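Local coordinates for hypothetical acetyltransferase (Deinococcus radiodurans, PDB 3S6F), which binds coenzyme A and probably transfers acetyl groups to amines, as other members of the GNAT family do, at residues E93-V98 and V117-R122. Numbering follows the deposited sequence. Where two conformers were deposited one is given.
Sequences ELMRRV and VPFYER. With COA (coenzyme A), chain B.
Met95, deposited as selenomethionine, carries the apolar contact between helices 90-102 and 117-122. Its side chain turns at chi2 (-66°) and again at chi3 (-64°), which brings CE to the edge of the Tyr120 ring, 4.1 Å from Tyr120 CE1, with the two side chains crossing at about a right angle. Farther back along the side chain, Met95 CG lies 4.3 Å from Phe119 CE2. The two aromatics also pack on each other: Phe119 CD2 sits 3.6 Å above the centre of one Tyr120 face, while Tyr120 CE1 lies at the edge of the Phe119 ring.

With CG anti to the backbone N (chi1 168°), Phe119 extends along coenzyme A, its CE1 3.6 Å from O3A of the pyrophosphate, and Tyr120 OH comes within 3.5 Å of C3P of the pantetheine arm. An alanine in place of Phe119 would probably open a gap between Met95 and the cofactor and strip one face of the Tyr120 ring of its aromatic cover.

Within helix 90-102, Glu93 forms salt bridges with Arg96 and Arg97 that do not extend to 117-122. Backbone N atoms of Gly89 and Gly91 and Ser92 OG hydrogen-bond to coenzyme A; with Arg86 the two glycines fit the R-x-x-G-x-G motif, the pyrophosphate-binding loop of the GNAT fold.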
# COMPACT_ATOMS: atom_id res chain seq x y z
N GLU A 93 -12.88 15.38 -0.03
CA GLU A 93 -11.95 16.30 -0.65
C GLU A 93 -10.50 15.84 -0.48
O GLU A 93 -9.70 15.93 -1.42
CB GLU A 93 -12.17 17.71 -0.11
CG GLU A 93 -11.28 18.76 -0.77
CD GLU A 93 -11.57 19.06 -2.21
OE1 GLU A 93 -12.68 18.73 -2.67
OE2 GLU A 93 -10.68 19.59 -2.88
N LEU A 94 -10.15 15.39 0.73
CA LEU A 94 -8.82 14.85 0.97
C LEU A 94 -8.54 13.67 0.05
O LEU A 94 -7.44 13.54 -0.49
CB LEU A 94 -8.68 14.46 2.44
CG LEU A 94 -8.48 15.63 3.40
CD1 LEU A 94 -8.70 15.16 4.85
CD2 LEU A 94 -7.13 16.29 3.22
N MSE A 95 -9.52 12.77 -0.09
CA MSE A 95 -9.35 11.64 -1.00
C MSE A 95 -9.13 12.09 -2.45
O MSE A 95 -8.23 11.59 -3.14
CB MSE A 95 -10.54 10.69 -0.90
CG MSE A 95 -10.57 9.83 0.33
SE MSE A 95 -9.11 8.55 0.40
CE MSE A 95 -9.64 7.50 -1.19
N ARG A 96 -9.95 13.02 -2.93
CA ARG A 96 -9.74 13.49 -4.29
C ARG A 96 -8.34 14.10 -4.44
O ARG A 96 -7.64 13.87 -5.44
CB ARG A 96 -10.81 14.53 -4.67
CG ARG A 96 -12.20 13.96 -4.92
CD ARG A 96 -13.15 15.01 -5.49
NE ARG A 96 -13.51 16.00 -4.51
CZ ARG A 96 -14.53 15.87 -3.66
NH1 ARG A 96 -15.36 14.81 -3.70
NH2 ARG A 96 -14.72 16.84 -2.79
N ARG A 97 -7.91 14.89 -3.45
CA ARG A 97 -6.61 15.53 -3.53
C ARG A 97 -5.47 14.53 -3.48
O ARG A 97 -4.48 14.71 -4.18
CB ARG A 97 -6.48 16.60 -2.45
CG ARG A 97 -7.31 17.84 -2.79
CD ARG A 97 -7.35 18.81 -1.64
NE ARG A 97 -8.08 20.03 -1.97
CZ ARG A 97 -7.51 21.14 -2.41
NH1 ARG A 97 -6.20 21.25 -2.58
NH2 ARG A 97 -8.30 22.20 -2.64
N VAL A 98 -5.56 13.47 -2.67
CA VAL A 98 -4.46 12.51 -2.62
C VAL A 98 -4.39 11.70 -3.92
O VAL A 98 -3.31 11.37 -4.39
CB VAL A 98 -4.50 11.62 -1.36
CG1 VAL A 98 -5.48 10.46 -1.45
CG2 VAL A 98 -3.08 11.12 -1.05
N VAL A 117 -17.79 1.61 3.82
CA VAL A 117 -17.87 1.23 2.43
C VAL A 117 -18.62 2.27 1.57
O VAL A 117 -18.15 2.65 0.50
CB VAL A 117 -18.40 -0.20 2.27
CG1 VAL A 117 -18.77 -0.45 0.81
CG2 VAL A 117 -17.36 -1.20 2.76
N PRO A 118 -19.82 2.76 2.02
CA PRO A 118 -20.51 3.71 1.16
C PRO A 118 -19.75 5.02 0.91
O PRO A 118 -19.82 5.56 -0.19
CB PRO A 118 -21.86 3.95 1.89
CG PRO A 118 -22.05 2.74 2.73
CD PRO A 118 -20.66 2.28 3.13
N PHE A 119 -18.98 5.48 1.89
CA PHE A 119 -18.16 6.67 1.71
C PHE A 119 -17.22 6.49 0.50
O PHE A 119 -17.05 7.39 -0.31
CB PHE A 119 -17.39 6.93 3.01
CG PHE A 119 -16.29 7.95 2.86
CD1 PHE A 119 -16.56 9.29 2.98
CD2 PHE A 119 -14.98 7.59 2.63
CE1 PHE A 119 -15.56 10.25 2.81
CE2 PHE A 119 -14.02 8.57 2.47
CZ PHE A 119 -14.26 9.87 2.57
N TYR A 120 -16.60 5.33 0.44
CA TYR A 120 -15.66 5.05 -0.63
C TYR A 120 -16.35 4.74 -1.96
O TYR A 120 -15.86 5.13 -3.02
CB TYR A 120 -14.70 3.92 -0.24
CG TYR A 120 -13.77 4.30 0.88
CD1 TYR A 120 -12.76 5.23 0.65
CD2 TYR A 120 -13.86 3.74 2.14
CE1 TYR A 120 -11.88 5.63 1.66
CE2 TYR A 120 -12.96 4.12 3.16
CZ TYR A 120 -11.98 5.06 2.91
OH TYR A 120 -11.08 5.41 3.89
N GLU A 121 -17.50 4.08 -1.92
CA GLU A 121 -18.24 3.82 -3.16
C GLU A 121 -18.66 5.13 -3.81
O GLU A 121 -18.61 5.27 -5.05
CB GLU A 121 -19.44 2.91 -2.91
CG GLU A 121 -18.97 1.48 -2.63
CD GLU A 121 -20.06 0.48 -2.37
OE1 GLU A 121 -21.11 0.89 -1.81
OE2 GLU A 121 -19.83 -0.73 -2.67
N ARG A 122 -19.03 6.13 -2.99
CA ARG A 122 -19.45 7.41 -3.59
C ARG A 122 -18.30 8.15 -4.26
O ARG A 122 -18.53 8.97 -5.16
CB ARG A 122 -20.16 8.28 -2.56
CG ARG A 122 -21.55 7.76 -2.22
CD ARG A 122 -22.32 8.66 -1.23
NE ARG A 122 -22.96 7.86 -0.17
CZ ARG A 122 -22.59 7.83 1.11
NH1 ARG A 122 -21.58 8.57 1.58
NH2 ARG A 122 -23.27 7.06 1.95
N1A COA B . -20.45 4.98 9.42
C2A COA B . -21.39 5.31 8.47
N3A COA B . -21.18 6.31 7.54
C4A COA B . -20.00 6.98 7.60
C5A COA B . -19.05 6.69 8.56
C6A COA B . -19.26 5.65 9.47
N6A COA B . -18.35 5.30 10.39
N7A COA B . -18.00 7.53 8.37
C8A COA B . -18.30 8.33 7.32
N9A COA B . -19.53 8.01 6.84
C1B COA B . -20.21 8.61 5.69
C2B COA B . -21.52 9.28 6.07
O2B COA B . -22.36 9.12 4.97
C3B COA B . -21.18 10.76 6.20
O3B COA B . -22.28 11.63 6.00
P3B COA B . -23.09 12.23 7.28
O7A COA B . -23.61 11.05 8.05
O8A COA B . -22.11 13.03 8.11
O9A COA B . -24.18 13.09 6.68
C4B COA B . -20.13 10.87 5.10
O4B COA B . -19.42 9.63 5.13
C5B COA B . -19.17 12.02 5.31
O5B COA B . -18.47 12.25 4.10
P1A COA B . -17.49 13.54 4.04
O1A COA B . -17.00 13.59 2.63
O2A COA B . -18.12 14.77 4.61
O3A COA B . -16.28 13.01 4.94
P2A COA B . -15.89 13.43 6.44
O4A COA B . -17.07 13.33 7.32
O5A COA B . -15.16 14.73 6.38
O6A COA B . -14.82 12.29 6.73
CBP COA B . -14.23 10.07 7.41
CCP COA B . -15.15 10.91 6.54
CDP COA B . -12.77 10.36 7.02
CEP COA B . -14.53 8.58 7.15
CAP COA B . -14.53 10.47 8.86
OAP COA B . -15.79 9.97 9.27
C9P COA B . -13.47 9.92 9.80
O9P COA B . -12.35 10.60 10.01
N8P COA B . -13.69 8.79 10.45
C7P COA B . -12.70 8.22 11.36
C6P COA B . -11.51 7.55 10.65
C5P COA B . -11.99 6.66 9.55
O5P COA B . -12.91 5.86 9.76
N4P COA B . -11.35 6.79 8.38
C3P COA B . -11.50 5.85 7.29
C2P COA B . -10.24 5.00 7.22
S1P COA B . -10.09 3.83 8.62